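Local structure of HTH-type transcriptional regulator mcbR (Escherichia coli UMEA 3718-1, 4P9F) at residues R74-D77 with E78-I82; N127-R130 with L131-A135; T7-V10 with E11-K15; N97-P100 with Q101-A104. The protein is important for biofilm formation and represses McbA expression by binding its promoter region, which prevents mucoidy and colanic acid overproduction. One frame throughout, in Å; residues are numbered along the deposited sequence.

Contact 1 (R74-D77 with E78-I82); sequences RQLD and EINRI
Four successive i to i+4 hydrogen bonds tie Arg74-Asp77 to Glu78-Ile82 as neighbouring turns of one alpha-helix. Glu78 N reaches Arg74 O, Asn80 N meets Leu76 O at 2.9 Å, and Arg81 N bonds to Asp77 O. The straightest of the four runs from Ile79 N to Gln75 O, with an N-H...O angle of 174°. On the buried side Leu76 and Asn80 carry the side-chain contact, one turn apart. Leu76 has CG anti to its backbone nitrogen (chi1 -178°), which sends its branch along the helix to the amide of Asn80. There Leu76 CG lies 3.4 Å from Asn80 ND2, and Leu76 CD1 is 3.6 Å from the same nitrogen. Asn80 ND2 also comes within 3.0 Å of Leu76 O, but the angle is too poor for a hydrogen bond; Asn80 OD1 instead accepts from Arg83 NE, one turn further on. Ile79 lays its CG1 against the carbonyl of Gln75, 3.3 Å from Gln75 O, while Arg81 CG approaches Asp77 O to 3.1 Å. Asp77 and Arg81 do not pair with each other: Asp77 OD2 stays 6.6 Å from Arg81 NH1. Glu78 stretches its extended chain to the second subunit, where OE2 accepts from Leu145 N. Helix 73-95 packs between its own bundle and the second subunit: Leu76 and Asn80 face helix 191-210 and Met156 of helix 143-156, whereas Ile79 and Ile82 also pack on Ile144 and Leu145 of the second subunit.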
loop_
_atom_site.group_PDB
_atom_site.type_symbol
_atom_site.label_atom_id
_atom_site.label_comp_id
_atom_site.label_asym_id
_atom_site.label_seq_id
_atom_site.Cartn_x
_atom_site.Cartn_y
_atom_site.Cartn_z
ATOM N N ARG A 74 8.191 -16.132 -4.777
ATOM C CA ARG A 74 6.991 -15.664 -5.442
ATOM C C ARG A 74 6.446 -14.396 -4.778
ATOM O O ARG A 74 6.095 -13.427 -5.461
ATOM C CB ARG A 74 5.937 -16.775 -5.440
ATOM C CG ARG A 74 4.564 -16.307 -5.840
ATOM C CD ARG A 74 4.441 -16.241 -7.347
ATOM N NE ARG A 74 4.234 -17.561 -7.929
ATOM C CZ ARG A 74 3.050 -18.029 -8.309
ATOM N NH1 ARG A 74 1.965 -17.278 -8.173
ATOM N NH2 ARG A 74 2.953 -19.245 -8.831
ATOM N N GLN A 75 6.395 -14.390 -3.448
ATOM C CA GLN A 75 5.889 -13.223 -2.725
ATOM C C GLN A 75 6.878 -12.061 -2.797
ATOM O O GLN A 75 6.476 -10.903 -2.979
ATOM C CB GLN A 75 5.583 -13.563 -1.265
ATOM C CG GLN A 75 4.377 -14.483 -1.082
ATOM C CD GLN A 75 4.654 -15.907 -1.553
ATOM O OE1 GLN A 75 5.678 -16.496 -1.200
ATOM N NE2 GLN A 75 3.756 -16.454 -2.375
ATOM N N LEU A 76 8.168 -12.371 -2.653
ATOM C CA LEU A 76 9.208 -11.350 -2.773
ATOM C C LEU A 76 9.184 -10.737 -4.163
ATOM O O LEU A 76 9.347 -9.518 -4.316
ATOM C CB LEU A 76 10.596 -11.932 -2.503
ATOM C CG LEU A 76 11.755 -10.920 -2.570
ATOM C CD1 LEU A 76 11.593 -9.794 -1.537
ATOM C CD2 LEU A 76 13.127 -11.607 -2.458
ATOM N N ASP A 77 8.960 -11.573 -5.171
ATOM C CA ASP A 77 8.808 -11.101 -6.557
ATOM C C ASP A 77 7.706 -10.059 -6.683
ATOM O O ASP A 77 7.899 -8.979 -7.247
ATOM C CB ASP A 77 8.471 -12.268 -7.496
ATOM C CG ASP A 77 9.699 -13.015 -7.992
ATOM O OD1 ASP A 77 10.820 -12.667 -7.588
ATOM O OD2 ASP A 77 9.533 -13.974 -8.780
ATOM N N GLU A 78 6.527 -10.409 -6.185
ATOM C CA GLU A 78 5.374 -9.507 -6.273
ATOM C C GLU A 78 5.594 -8.180 -5.548
ATOM O O GLU A 78 5.298 -7.102 -6.085
ATOM C CB GLU A 78 4.121 -10.194 -5.739
ATOM C CG GLU A 78 2.911 -9.268 -5.764
ATOM C CD GLU A 78 1.637 -9.938 -5.266
ATOM O OE1 GLU A 78 1.687 -11.119 -4.861
ATOM O OE2 GLU A 78 0.588 -9.268 -5.280
ATOM N N ILE A 79 6.097 -8.260 -4.320
ATOM C CA ILE A 79 6.405 -7.070 -3.527
ATOM C C ILE A 79 7.419 -6.182 -4.247
ATOM O O ILE A 79 7.281 -4.954 -4.265
ATOM C CB ILE A 79 6.960 -7.454 -2.138
ATOM C CG1 ILE A 79 5.859 -8.132 -1.316
ATOM C CG2 ILE A 79 7.523 -6.219 -1.408
ATOM C CD1 ILE A 79 6.353 -8.801 -0.033
ATOM N N ASN A 80 8.446 -6.800 -4.829
ATOM C CA ASN A 80 9.454 -6.046 -5.577
ATOM C C ASN A 80 8.887 -5.351 -6.813
ATOM O O ASN A 80 9.221 -4.202 -7.085
ATOM C CB ASN A 80 10.608 -6.960 -5.992
ATOM C CG ASN A 80 11.519 -7.280 -4.836
ATOM O OD1 ASN A 80 11.647 -6.488 -3.905
ATOM N ND2 ASN A 80 12.146 -8.451 -4.876
ATOM N N ARG A 81 8.013 -6.042 -7.531
ATOM C CA ARG A 81 7.389 -5.476 -8.720
ATOM C C ARG A 81 6.529 -4.272 -8.352
ATOM O O ARG A 81 6.563 -3.246 -9.035
ATOM C CB ARG A 81 6.554 -6.529 -9.448
ATOM C CG ARG A 81 7.396 -7.648 -10.022
ATOM C CD ARG A 81 6.547 -8.763 -10.592
ATOM N NE ARG A 81 5.886 -8.356 -11.817
ATOM C CZ ARG A 81 5.279 -9.199 -12.639
ATOM N NH1 ARG A 81 5.248 -10.493 -12.353
ATOM N NH2 ARG A 81 4.703 -8.747 -13.744
ATOM N N ILE A 82 5.786 -4.383 -7.257
ATOM C CA ILE A 82 4.956 -3.278 -6.805
ATOM C C ILE A 82 5.817 -2.100 -6.354
ATOM O O ILE A 82 5.620 -0.967 -6.788
ATOM C CB ILE A 82 4.019 -3.688 -5.643
ATOM C CG1 ILE A 82 3.094 -4.841 -6.062
ATOM C CG2 ILE A 82 3.176 -2.482 -5.195
ATOM C CD1 ILE A 82 2.347 -5.497 -4.896
#

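Contact 2 (N127-R130 with L131-A135); sequences NVNR and LFRLA
Asn127 and Leu131 sit one turn apart on helix 122-138, a helix of the FCD bundle, joined by a backbone bond from Leu131 N to Asn127 O. The tight face of this turn is built from Val128 and Phe132, turned to helix 100-119. Phe132 N bonds to Val128 O at 2.8 Å, and the Phe132 ring leads away from this turn to Leu106 and Leu110 of helix 100-119 and to Leu182. Val128 leans on Leu113. On another face Leu134 packs with Arg130 on Trp153 of helix 143-156. Arg133 is buried as well, its NH1 in a salt bridge with Glu87 while its chain runs beside helix 191-210. The partly exposed side is more polar, held by hydrogen bonds more than by apolar packing. Here Arg130 holds CG anti to the backbone nitrogen (chi1 -169°) and bends at chi3, bringing its guanidinium back to Asn127. Its NE and NH2 grip a single acceptor side-on, with Arg130 NH2 3.0 Å and Arg130 NE 3.1 Å from Asn127 OD1. That oxygen is also hydrogen-bonded to His16 NE2, a link to helix 6-19. With only a methyl at Arg130, as in alanine, Asn127 OD1 would probably lose both guanidinium donors and its amide be freer to turn. Leu131 lies against the same two polar groups, with its CD1 3.7 Å from Asn127 ND2 and its CD2 obliquely placed 3.3 Å from Arg130 NH2. Asn127 OD1 lies only 2° out of the Arg130 guanidinium plane, at the edge formed by NE and NH2.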
loop_
_atom_site.group_PDB
_atom_site.type_symbol
_atom_site.label_atom_id
_atom_site.label_comp_id
_atom_site.label_asym_id
_atom_site.label_seq_id
_atom_site.Cartn_x
_atom_site.Cartn_y
_atom_site.Cartn_z
ATOM N N ASN A 127 19.523 -0.508 7.959
ATOM C CA ASN A 127 18.759 0.609 8.491
ATOM C C ASN A 127 19.073 1.939 7.817
ATOM O O ASN A 127 18.160 2.699 7.471
ATOM C CB ASN A 127 18.971 0.733 10.000
ATOM C CG ASN A 127 18.056 1.783 10.614
ATOM O OD1 ASN A 127 16.837 1.761 10.402
ATOM N ND2 ASN A 127 18.629 2.691 11.391
ATOM N N VAL A 128 20.357 2.221 7.626
ATOM C CA VAL A 128 20.741 3.474 6.987
ATOM C C VAL A 128 20.261 3.502 5.518
ATOM O O VAL A 128 19.822 4.548 5.042
ATOM C CB VAL A 128 22.273 3.720 7.076
ATOM C CG1 VAL A 128 22.657 4.969 6.311
ATOM C CG2 VAL A 128 22.692 3.882 8.539
ATOM N N ASN A 129 20.318 2.370 4.809
ATOM C CA ASN A 129 19.774 2.317 3.441
ATOM C C ASN A 129 18.299 2.737 3.415
ATOM O O ASN A 129 17.877 3.554 2.587
ATOM C CB ASN A 129 19.946 0.914 2.845
ATOM C CG ASN A 129 19.016 0.647 1.666
ATOM O OD1 ASN A 129 18.045 -0.084 1.790
ATOM N ND2 ASN A 129 19.297 1.256 0.531
ATOM N N ARG A 130 17.547 2.202 4.369
ATOM C CA ARG A 130 16.145 2.544 4.593
ATOM C C ARG A 130 15.948 4.035 4.862
ATOM O O ARG A 130 15.134 4.692 4.209
ATOM C CB ARG A 130 15.622 1.708 5.772
ATOM C CG ARG A 130 14.128 1.707 6.008
ATOM C CD ARG A 130 13.832 0.995 7.334
ATOM N NE ARG A 130 14.376 1.752 8.472
ATOM C CZ ARG A 130 13.754 2.754 9.082
ATOM N NH1 ARG A 130 12.568 3.172 8.653
ATOM N NH2 ARG A 130 14.336 3.365 10.100
ATOM N N LEU A 131 16.720 4.561 5.810
ATOM C CA LEU A 131 16.615 5.958 6.218
ATOM C C LEU A 131 16.974 6.892 5.065
ATOM O O LEU A 131 16.370 7.945 4.880
ATOM C CB LEU A 131 17.540 6.215 7.407
ATOM C CG LEU A 131 17.065 5.712 8.769
ATOM C CD1 LEU A 131 18.083 6.060 9.841
ATOM C CD2 LEU A 131 15.683 6.250 9.122
ATOM N N PHE A 132 17.981 6.497 4.300
ATOM C CA PHE A 132 18.435 7.264 3.152
ATOM C C PHE A 132 17.323 7.361 2.101
ATOM O O PHE A 132 16.956 8.453 1.661
ATOM C CB PHE A 132 19.696 6.613 2.568
ATOM C CG PHE A 132 20.224 7.275 1.313
ATOM C CD1 PHE A 132 21.001 8.428 1.390
ATOM C CD2 PHE A 132 19.969 6.724 0.066
ATOM C CE1 PHE A 132 21.497 9.038 0.242
ATOM C CE2 PHE A 132 20.471 7.322 -1.100
ATOM C CZ PHE A 132 21.233 8.482 -1.010
ATOM N N ARG A 133 16.773 6.220 1.705
ATOM C CA ARG A 133 15.759 6.253 0.659
ATOM C C ARG A 133 14.478 6.942 1.144
ATOM O O ARG A 133 13.853 7.700 0.409
ATOM C CB ARG A 133 15.424 4.846 0.151
ATOM C CG ARG A 133 16.391 4.314 -0.925
ATOM C CD ARG A 133 15.841 3.010 -1.520
ATOM N NE ARG A 133 16.694 1.851 -1.335
ATOM C CZ ARG A 133 16.345 0.627 -1.709
ATOM N NH1 ARG A 133 15.165 0.431 -2.280
ATOM N NH2 ARG A 133 17.168 -0.397 -1.513
ATOM N N LEU A 134 14.113 6.712 2.399
ATOM C CA LEU A 134 12.902 7.318 2.934
ATOM C C LEU A 134 13.026 8.836 3.035
ATOM O O LEU A 134 12.066 9.550 2.776
ATOM C CB LEU A 134 12.572 6.727 4.300
ATOM C CG LEU A 134 11.122 6.893 4.743
ATOM C CD1 LEU A 134 10.182 6.386 3.676
ATOM C CD2 LEU A 134 10.893 6.170 6.050
ATOM N N ALA A 135 14.216 9.322 3.386
ATOM C CA ALA A 135 14.476 10.748 3.422
ATOM C C ALA A 135 14.259 11.356 2.042
ATOM O O ALA A 135 13.738 12.468 1.910
ATOM C CB ALA A 135 15.901 11.031 3.914
#

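Contact 3 (T7-V10 with E11-K15); sequences TLQV and ENDLK
Leu8 and Asn12 meet one turn apart on helix 6-19, where Asn12 N bonds to Leu8 O at 2.8 Å. From Asn12 CB outward, each atom stays close to Leu8: CB is 3.5 Å from Leu8 O, CG lies beyond the end of the same carbonyl, 3.4 Å from Leu8 O, and OD1 comes within 3.8 Å of Leu8 CD1. ND2 touches that methyl too, at 3.5 Å. The torsion that sets Asn12 CG beside its own backbone nitrogen (chi1 -73°) folds the amide back toward the preceding turn. Replacing Asn12 by a glycine is likely to open a gap beside Leu8 CD1 and leave that methyl freer to move. Elsewhere on the helix, Val10 and Leu14 point the same way, side by side, with Val10 CG1 3.9 Å from Leu14 CD1; they pack on Leu38 and Leu34 of helix 31-38 and on helix 42-54. Glu11 extends towards helix 42-54, where its OE1 forms a salt bridge with Arg51; its OE2 lies 3.5 Å from Lys15 NZ in a second salt bridge. This amphipathic first helix, packed on the helix-turn-helix, is characteristic of the winged-helix DNA-binding domain of GntR regulators.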
loop_
_atom_site.group_PDB
_atom_site.type_symbol
_atom_site.label_atom_id
_atom_site.label_comp_id
_atom_site.label_asym_id
_atom_site.label_seq_id
_atom_site.Cartn_x
_atom_site.Cartn_y
_atom_site.Cartn_z
ATOM N N THR A 7 0.680 2.149 22.173
ATOM C CA THR A 7 0.367 1.220 21.099
ATOM C C THR A 7 1.118 1.561 19.801
ATOM O O THR A 7 1.681 0.685 19.163
ATOM C CB THR A 7 -1.132 1.239 20.809
ATOM O OG1 THR A 7 -1.836 1.020 22.031
ATOM C CG2 THR A 7 -1.515 0.161 19.740
ATOM N N LEU A 8 1.164 2.845 19.455
ATOM C CA LEU A 8 1.850 3.272 18.227
ATOM C C LEU A 8 3.347 3.006 18.334
ATOM O O LEU A 8 3.979 2.611 17.361
ATOM C CB LEU A 8 1.618 4.765 17.954
ATOM C CG LEU A 8 2.331 5.371 16.720
ATOM C CD1 LEU A 8 1.937 4.597 15.444
ATOM C CD2 LEU A 8 1.990 6.867 16.587
ATOM N N GLN A 9 3.896 3.189 19.538
ATOM C CA GLN A 9 5.322 3.027 19.748
ATOM C C GLN A 9 5.723 1.571 19.562
ATOM O O GLN A 9 6.712 1.255 18.894
ATOM C CB GLN A 9 5.701 3.503 21.155
ATOM C CG GLN A 9 7.171 3.564 21.382
ATOM C CD GLN A 9 7.836 4.486 20.382
ATOM O OE1 GLN A 9 8.711 4.069 19.617
ATOM N NE2 GLN A 9 7.404 5.746 20.366
ATOM N N VAL A 10 4.941 0.670 20.129
ATOM C CA VAL A 10 5.200 -0.753 19.910
ATOM C C VAL A 10 5.019 -1.126 18.431
ATOM O O VAL A 10 5.800 -1.874 17.871
ATOM C CB VAL A 10 4.270 -1.644 20.774
ATOM C CG1 VAL A 10 4.528 -3.122 20.476
ATOM C CG2 VAL A 10 4.474 -1.343 22.289
ATOM N N GLU A 11 3.965 -0.599 17.806
ATOM C CA GLU A 11 3.707 -0.907 16.414
ATOM C C GLU A 11 4.852 -0.465 15.486
ATOM O O GLU A 11 5.291 -1.227 14.621
ATOM C CB GLU A 11 2.428 -0.232 15.942
ATOM C CG GLU A 11 2.097 -0.642 14.513
ATOM C CD GLU A 11 0.957 0.150 13.924
ATOM O OE1 GLU A 11 0.531 1.152 14.553
ATOM O OE2 GLU A 11 0.479 -0.254 12.842
ATOM N N ASN A 12 5.317 0.769 15.667
ATOM C CA ASN A 12 6.431 1.281 14.865
ATOM C C ASN A 12 7.709 0.506 15.104
ATOM O O ASN A 12 8.464 0.245 14.163
ATOM C CB ASN A 12 6.652 2.766 15.139
ATOM C CG ASN A 12 5.572 3.622 14.519
ATOM O OD1 ASN A 12 4.922 3.215 13.545
ATOM N ND2 ASN A 12 5.386 4.816 15.052
ATOM N N ASP A 13 7.956 0.117 16.353
ATOM C CA ASP A 13 9.151 -0.683 16.632
ATOM C C ASP A 13 9.076 -2.073 15.978
ATOM O O ASP A 13 10.061 -2.568 15.426
ATOM C CB ASP A 13 9.379 -0.785 18.136
ATOM C CG ASP A 13 9.852 0.553 18.736
ATOM O OD1 ASP A 13 10.341 1.410 17.959
ATOM O OD2 ASP A 13 9.736 0.752 19.969
ATOM N N LEU A 14 7.909 -2.700 16.027
ATOM C CA LEU A 14 7.728 -3.971 15.335
ATOM C C LEU A 14 7.838 -3.798 13.807
ATOM O O LEU A 14 8.392 -4.654 13.127
ATOM C CB LEU A 14 6.376 -4.593 15.675
ATOM C CG LEU A 14 6.236 -5.163 17.089
ATOM C CD1 LEU A 14 4.785 -5.482 17.393
ATOM C CD2 LEU A 14 7.133 -6.393 17.257
ATOM N N LYS A 15 7.286 -2.718 13.262
ATOM C CA LYS A 15 7.452 -2.445 11.821
ATOM C C LYS A 15 8.932 -2.324 11.472
ATOM O O LYS A 15 9.400 -2.868 10.466
ATOM C CB LYS A 15 6.714 -1.176 11.422
ATOM C CG LYS A 15 5.185 -1.317 11.350
ATOM C CD LYS A 15 4.538 0.026 10.916
ATOM C CE LYS A 15 3.011 -0.099 10.729
ATOM N NZ LYS A 15 2.349 1.203 10.301
#

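Contact 4 (N97-P100 with Q101-A104); sequences NLTP and QDLA
The backbone turns from the extended Leu98 and Thr99 into helix 100-119, whose first turn is closed by Leu103 N bonding to Thr99 O at 3.0 Å and Ala104 N to Pro100 O. Thr99 is the N-cap, and with Asp102 it forms a capping box. Thr99 OG1 sits between the backbone nitrogen and carbonyl carbon (chi1 68°), from where it accepts from Asp102 N at 2.9 Å. In return Asp102 OD2 accepts from Thr99 N, also at 2.9 Å and nearly straight, with an N-H...O angle of 164°. Two amides at the start of the helix are thereby satisfied by the side chain of the other residue. The carboxylate lies at the N-terminal end of the helix, where the helix dipole would probably stabilise its negative charge. Asp102 OD2 has a further partner in Arg139 NE, a salt bridge tying the cap to the chain just beyond helix 122-138. Asn97 ND2 adds a hydrogen bond to Arg139 O. Beside the box, Leu98 brings both methyls to the new helix: CD2 lies 3.8 Å from Asp102 CB, while CD1 meets Leu103 CD2 at 4.1 Å, the two leucines crossing at about a right angle. This apolar pair continues onto Leu186 and Leu183 of helix 177-187, so the corner between helices 73-95 and 100-119 is anchored on the FCD bundle. The bond from Thr99 N reaches Asp102 OD2 on its anti side, 31° out of the carboxylate plane.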
loop_
_atom_site.group_PDB
_atom_site.type_symbol
_atom_site.label_atom_id
_atom_site.label_comp_id
_atom_site.label_asym_id
_atom_site.label_seq_id
_atom_site.Cartn_x
_atom_site.Cartn_y
_atom_site.Cartn_z
ATOM N N ASN A 97 11.885 18.971 -5.375
ATOM C CA ASN A 97 11.632 19.528 -4.042
ATOM C C ASN A 97 12.824 19.461 -3.100
ATOM O O ASN A 97 12.769 19.985 -1.991
ATOM C CB ASN A 97 10.453 18.811 -3.376
ATOM C CG ASN A 97 9.146 19.024 -4.111
ATOM O OD1 ASN A 97 8.922 20.074 -4.707
ATOM N ND2 ASN A 97 8.276 18.016 -4.082
ATOM N N LEU A 98 13.891 18.799 -3.526
ATOM C CA LEU A 98 15.078 18.648 -2.691
ATOM C C LEU A 98 15.799 19.982 -2.517
ATOM O O LEU A 98 16.099 20.655 -3.498
ATOM C CB LEU A 98 16.024 17.606 -3.299
ATOM C CG LEU A 98 15.531 16.163 -3.151
ATOM C CD1 LEU A 98 16.524 15.195 -3.732
ATOM C CD2 LEU A 98 15.332 15.879 -1.688
ATOM N N THR A 99 16.061 20.364 -1.269
ATOM C CA THR A 99 16.782 21.603 -0.955
ATOM C C THR A 99 18.271 21.321 -0.758
ATOM O O THR A 99 18.650 20.156 -0.608
ATOM C CB THR A 99 16.217 22.269 0.320
ATOM O OG1 THR A 99 16.509 21.447 1.458
ATOM C CG2 THR A 99 14.712 22.440 0.209
ATOM N N PRO A 100 19.123 22.374 -0.755
ATOM C CA PRO A 100 20.523 22.140 -0.376
ATOM C C PRO A 100 20.629 21.472 0.994
ATOM O O PRO A 100 21.509 20.636 1.215
ATOM C CB PRO A 100 21.124 23.555 -0.347
ATOM C CG PRO A 100 20.339 24.294 -1.363
ATOM C CD PRO A 100 18.928 23.740 -1.284
ATOM N N GLN A 101 19.727 21.835 1.901
ATOM C CA GLN A 101 19.696 21.239 3.229
ATOM C C GLN A 101 19.332 19.753 3.169
ATOM O O GLN A 101 19.929 18.932 3.865
ATOM C CB GLN A 101 18.711 21.999 4.126
ATOM C CG GLN A 101 18.604 21.439 5.525
ATOM C CD GLN A 101 19.955 21.297 6.196
ATOM O OE1 GLN A 101 20.805 22.189 6.114
ATOM N NE2 GLN A 101 20.164 20.167 6.862
ATOM N N ASP A 102 18.360 19.411 2.327
ATOM C CA ASP A 102 17.981 18.012 2.124
ATOM C C ASP A 102 19.191 17.214 1.639
ATOM O O ASP A 102 19.511 16.148 2.170
ATOM C CB ASP A 102 16.838 17.889 1.108
ATOM C CG ASP A 102 15.508 18.417 1.640
ATOM O OD1 ASP A 102 15.252 18.298 2.860
ATOM O OD2 ASP A 102 14.711 18.934 0.821
ATOM N N LEU A 103 19.859 17.754 0.621
ATOM C CA LEU A 103 21.009 17.102 0.005
ATOM C C LEU A 103 22.163 16.945 0.990
ATOM O O LEU A 103 22.871 15.932 0.971
ATOM C CB LEU A 103 21.463 17.896 -1.229
ATOM C CG LEU A 103 20.437 17.927 -2.370
ATOM C CD1 LEU A 103 20.823 18.946 -3.448
ATOM C CD2 LEU A 103 20.288 16.531 -2.956
ATOM N N ALA A 104 22.329 17.936 1.865
ATOM C CA ALA A 104 23.368 17.886 2.888
ATOM C C ALA A 104 23.128 16.712 3.841
ATOM O O ALA A 104 24.058 15.961 4.144
ATOM C CB ALA A 104 23.432 19.208 3.655
#

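How the contacts relate
The chain meets the contacts in the order 3, 1, 4, 2. Contact 3 belongs to the DNA-binding domain, packed on the helix-turn-helix of residues 31-50; contacts 1 and 2 lie on helices of the FCD bundle and contact 4 at the start of one. None of them touch. Contacts 2 and 4 come nearest, about 5 Å between closest atoms and about 15 Å between centres; helix 122-138 follows helix 100-119 in the chain. Contact 2 is also the FCD contact nearest contact 3, with closest atoms about 7 Å apart, and the bond between Asn127 and His16 bridges their two helices. Contact 1 alone meets the second subunit; its centre is about 20 Å from that of contact 2 and about 31 Å from that of contact 4.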